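Local structure of 4-hydroxyphenylpyruvate dioxygenase (Pseudomonas putida, 5HMQ) at residues H210-P215 with L240-D245. The protein converts 3-dehydroshikimate to protocatechuate with the help of a divalent metal ion, in the degradation of quinate and shikimate. Sequence-based numbering, arbitrary orientation.
Sequences HFRCFP and LEIFND. With MG (magnesium ion), chain K.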
ATOM      1  N   HIS C 210      -0.220 -14.460  -7.044  1.00 48.70           N
ATOM      2  CA  HIS C 210      -0.525 -13.415  -6.080  1.00 49.03           C
ATOM      3  C   HIS C 210       0.284 -13.454  -4.790  1.00 47.24           C
ATOM      4  O   HIS C 210       0.354 -12.427  -4.107  1.00 48.41           O
ATOM      5  CB  HIS C 210      -2.014 -13.459  -5.703  1.00 50.47           C
ATOM      6  CG  HIS C 210      -2.944 -13.260  -6.860  1.00 51.07           C
ATOM      7  ND1 HIS C 210      -3.074 -12.053  -7.512  1.00 50.95           N
ATOM      8  CD2 HIS C 210      -3.808 -14.110  -7.464  1.00 51.73           C
ATOM      9  CE1 HIS C 210      -3.970 -12.170  -8.476  1.00 50.44           C
ATOM     10  NE2 HIS C 210      -4.430 -13.409  -8.469  1.00 51.08           N
ATOM     11  N   PHE C 211       0.883 -14.586  -4.419  1.00 47.29           N
ATOM     12  CA  PHE C 211       1.433 -14.720  -3.073  1.00 50.89           C
ATOM     13  C   PHE C 211       2.939 -14.940  -3.005  1.00 49.54           C
ATOM     14  O   PHE C 211       3.451 -15.236  -1.919  1.00 51.65           O
ATOM     15  CB  PHE C 211       0.702 -15.830  -2.318  1.00 51.03           C
ATOM     16  CG  PHE C 211      -0.744 -15.528  -2.085  1.00 53.75           C
ATOM     17  CD1 PHE C 211      -1.129 -14.753  -1.006  1.00 56.13           C
ATOM     18  CD2 PHE C 211      -1.716 -15.986  -2.955  1.00 51.80           C
ATOM     19  CE1 PHE C 211      -2.457 -14.451  -0.787  1.00 53.55           C
ATOM     20  CE2 PHE C 211      -3.047 -15.690  -2.739  1.00 52.72           C
ATOM     21  CZ  PHE C 211      -3.417 -14.920  -1.652  1.00 52.90           C
ATOM     22  N   ARG C 212       3.664 -14.806  -4.109  1.00 46.06           N
ATOM     23  CA  ARG C 212       5.116 -14.869  -4.021  1.00 46.02           C
ATOM     24  C   ARG C 212       5.634 -13.674  -3.228  1.00 44.81           C
ATOM     25  O   ARG C 212       5.101 -12.566  -3.326  1.00 45.23           O
ATOM     26  CB  ARG C 212       5.743 -14.888  -5.413  1.00 44.33           C
ATOM     27  CG  ARG C 212       5.791 -16.254  -6.067  1.00 44.68           C
ATOM     28  CD  ARG C 212       6.495 -16.176  -7.409  1.00 43.12           C
ATOM     29  NE  ARG C 212       6.380 -17.416  -8.170  1.00 45.09           N
ATOM     30  CZ  ARG C 212       7.367 -17.948  -8.885  1.00 46.98           C
ATOM     31  NH1 ARG C 212       8.552 -17.354  -8.933  1.00 45.34           N
ATOM     32  NH2 ARG C 212       7.169 -19.078  -9.551  1.00 45.06           N
ATOM     33  N   CYS C 213       6.666 -13.907  -2.420  1.00 43.04           N
ATOM     34  CA  CYS C 213       7.307 -12.841  -1.659  1.00 41.37           C
ATOM     35  C   CYS C 213       8.788 -13.172  -1.521  1.00 41.18           C
ATOM     36  O   CYS C 213       9.253 -14.225  -1.969  1.00 41.33           O
ATOM     37  CB  CYS C 213       6.632 -12.646  -0.296  1.00 40.97           C
ATOM     38  SG  CYS C 213       6.427 -14.163   0.667  1.00 44.37           S
ATOM     39  N   PHE C 214       9.530 -12.270  -0.886  1.00 43.55           N
ATOM     40  CA  PHE C 214      10.971 -12.435  -0.785  1.00 42.82           C
ATOM     41  C   PHE C 214      11.331 -13.498   0.251  1.00 45.33           C
ATOM     42  O   PHE C 214      10.576 -13.730   1.199  1.00 47.12           O
ATOM     43  CB  PHE C 214      11.635 -11.111  -0.423  1.00 40.98           C
ATOM     44  CG  PHE C 214      11.547 -10.074  -1.505  1.00 41.96           C
ATOM     45  CD1 PHE C 214      11.765 -10.418  -2.829  1.00 42.35           C
ATOM     46  CD2 PHE C 214      11.262  -8.754  -1.198  1.00 42.19           C
ATOM     47  CE1 PHE C 214      11.690  -9.467  -3.832  1.00 41.40           C
ATOM     48  CE2 PHE C 214      11.186  -7.797  -2.195  1.00 44.18           C
ATOM     49  CZ  PHE C 214      11.400  -8.154  -3.514  1.00 43.68           C
ATOM     50  N   PRO C 215      12.467 -14.174   0.066  1.00 47.93           N
ATOM     51  CA  PRO C 215      12.904 -15.197   1.028  1.00 41.78           C
ATOM     52  C   PRO C 215      12.883 -14.691   2.461  1.00 45.60           C
ATOM     53  O   PRO C 215      13.440 -13.638   2.778  1.00 44.97           O
ATOM     54  CB  PRO C 215      14.327 -15.523   0.568  1.00 44.10           C
ATOM     55  CG  PRO C 215      14.326 -15.229  -0.889  1.00 45.02           C
ATOM     56  CD  PRO C 215      13.362 -14.093  -1.101  1.00 46.71           C
ATOM     57  N   LEU C 240      15.732 -13.236  -7.845  1.00 40.65           N
ATOM     58  CA  LEU C 240      14.441 -13.124  -7.178  1.00 40.49           C
ATOM     59  C   LEU C 240      13.369 -12.923  -8.238  1.00 43.95           C
ATOM     60  O   LEU C 240      13.537 -12.092  -9.135  1.00 45.78           O
ATOM     61  CB  LEU C 240      14.422 -11.951  -6.197  1.00 40.79           C
ATOM     62  CG  LEU C 240      15.416 -11.997  -5.042  1.00 40.06           C
ATOM     63  CD1 LEU C 240      15.526 -10.628  -4.412  1.00 38.99           C
ATOM     64  CD2 LEU C 240      14.986 -13.023  -4.022  1.00 42.85           C
ATOM     65  N   GLU C 241      12.265 -13.658  -8.128  1.00 45.21           N
ATOM     66  CA  GLU C 241      11.150 -13.508  -9.066  1.00 44.62           C
ATOM     67  C   GLU C 241       9.853 -13.475  -8.264  1.00 46.37           C
ATOM     68  O   GLU C 241       9.370 -14.514  -7.801  1.00 41.94           O
ATOM     69  CB  GLU C 241      11.126 -14.616 -10.115  1.00 43.32           C
ATOM     70  CG  GLU C 241      10.098 -14.360 -11.215  1.00 42.62           C
ATOM     71  CD  GLU C 241       9.877 -15.554 -12.116  1.00 45.84           C
ATOM     72  OE1 GLU C 241       9.972 -16.700 -11.628  1.00 44.99           O
ATOM     73  OE2 GLU C 241       9.599 -15.346 -13.317  1.00 46.86           O
ATOM     74  N   ILE C 242       9.297 -12.275  -8.111  1.00 47.23           N
ATOM     75  CA  ILE C 242       7.978 -12.059  -7.537  1.00 46.03           C
ATOM     76  C   ILE C 242       7.106 -11.445  -8.619  1.00 46.06           C
ATOM     77  O   ILE C 242       7.603 -10.745  -9.506  1.00 47.25           O
ATOM     78  CB  ILE C 242       8.069 -11.118  -6.311  1.00 46.56           C
ATOM     79  CG1 ILE C 242       9.021 -11.690  -5.269  1.00 44.07           C
ATOM     80  CG2 ILE C 242       6.695 -10.837  -5.705  1.00 49.00           C
ATOM     81  CD1 ILE C 242       8.752 -13.118  -4.924  1.00 48.14           C
ATOM     82  N   PHE C 243       5.805 -11.714  -8.560  1.00 47.02           N
ATOM     83  CA  PHE C 243       4.878 -11.181  -9.552  1.00 48.63           C
ATOM     84  C   PHE C 243       4.018 -10.133  -8.856  1.00 50.65           C
ATOM     85  O   PHE C 243       3.020 -10.463  -8.209  1.00 51.50           O
ATOM     86  CB  PHE C 243       4.040 -12.293 -10.175  1.00 45.88           C
ATOM     87  CG  PHE C 243       4.851 -13.307 -10.932  1.00 53.16           C
ATOM     88  CD1 PHE C 243       5.430 -12.982 -12.150  1.00 53.77           C
ATOM     89  CD2 PHE C 243       5.035 -14.585 -10.427  1.00 54.76           C
ATOM     90  CE1 PHE C 243       6.184 -13.911 -12.848  1.00 51.37           C
ATOM     91  CE2 PHE C 243       5.784 -15.522 -11.122  1.00 54.80           C
ATOM     92  CZ  PHE C 243       6.361 -15.183 -12.335  1.00 52.08           C
ATOM     93  N   ASN C 244       4.413  -8.873  -8.984  1.00 56.27           N
ATOM     94  CA  ASN C 244       3.615  -7.745  -8.534  1.00 61.29           C
ATOM     95  C   ASN C 244       2.905  -7.092  -9.719  1.00 65.24           C
ATOM     96  O   ASN C 244       3.020  -7.527 -10.868  1.00 65.13           O
ATOM     97  CB  ASN C 244       4.494  -6.758  -7.765  1.00 64.30           C
ATOM     98  CG  ASN C 244       4.566  -7.088  -6.284  1.00 68.88           C
ATOM     99  OD1 ASN C 244       3.914  -8.025  -5.818  1.00 69.61           O
ATOM    100  ND2 ASN C 244       5.375  -6.339  -5.543  1.00 69.59           N
ATOM    101  N   ASP C 245       2.163  -6.026  -9.428  1.00 68.23           N
ATOM    102  CA  ASP C 245       1.482  -5.257 -10.458  1.00 67.04           C
ATOM    103  C   ASP C 245       0.344  -5.984 -11.155  1.00 65.36           C
ATOM    104  O   ASP C 245       0.168  -7.190 -10.977  1.00 66.84           O
TER
HETATM  105 MG    MG K 701      10.276 -18.600 -12.423  1.00 43.93          MG
HETATM  106  O   HOH W   1      10.404 -17.720 -14.246  1.00 41.67           O
HETATM  107  O   HOH W   2       8.340 -18.803 -12.778  1.00 45.79           O
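Arg212 lies across from Ile242, their CA atoms 5.3 Å apart, and the segments 212-215 and 240-243 run nearly antiparallel, 159° between their end-to-end directions. Arg212 reaches over with its chain extended from CG to NE, and NH1 donates to Glu241 O at 3.2 Å, a nearly straight bond (164° at the hydrogen) lying in the guanidinium plane. Arg212 NE is held by Ser208 OG one turn back, which helps fix the rotation of the group. CE2 of Phe243 sits over one guanidinium face, offset toward the rim, and Arg212 NE lies at the edge of the Phe243 ring, 3.6 Å from CE2. Glu241 sends its side chain, CG anti to the backbone N (chi1 -172°), to the magnesium ion, which OE1 binds at 2.1 Å together with Glu136, Asp167, Gln193 and two waters. This is the catalytic metal site at the C-terminal ends of the strands of a xylose isomerase-like TIM barrel, where Glu241 directly follows the eighth strand, 238-240. Glu241 OE2 accepts from one metal-bound water and is hydrogen-bonded to Gln63, while Arg212 NH1 also bonds to Asp167 OD2, a second metal ligand. Farther along, the packing turns apolar: CG1 of Ile242 lies 3.8 Å from CE1 of Phe214, whose side chain crosses Leu240 at about a right angle, and Leu240 CD2 meets Pro215 CD at 3.5 Å.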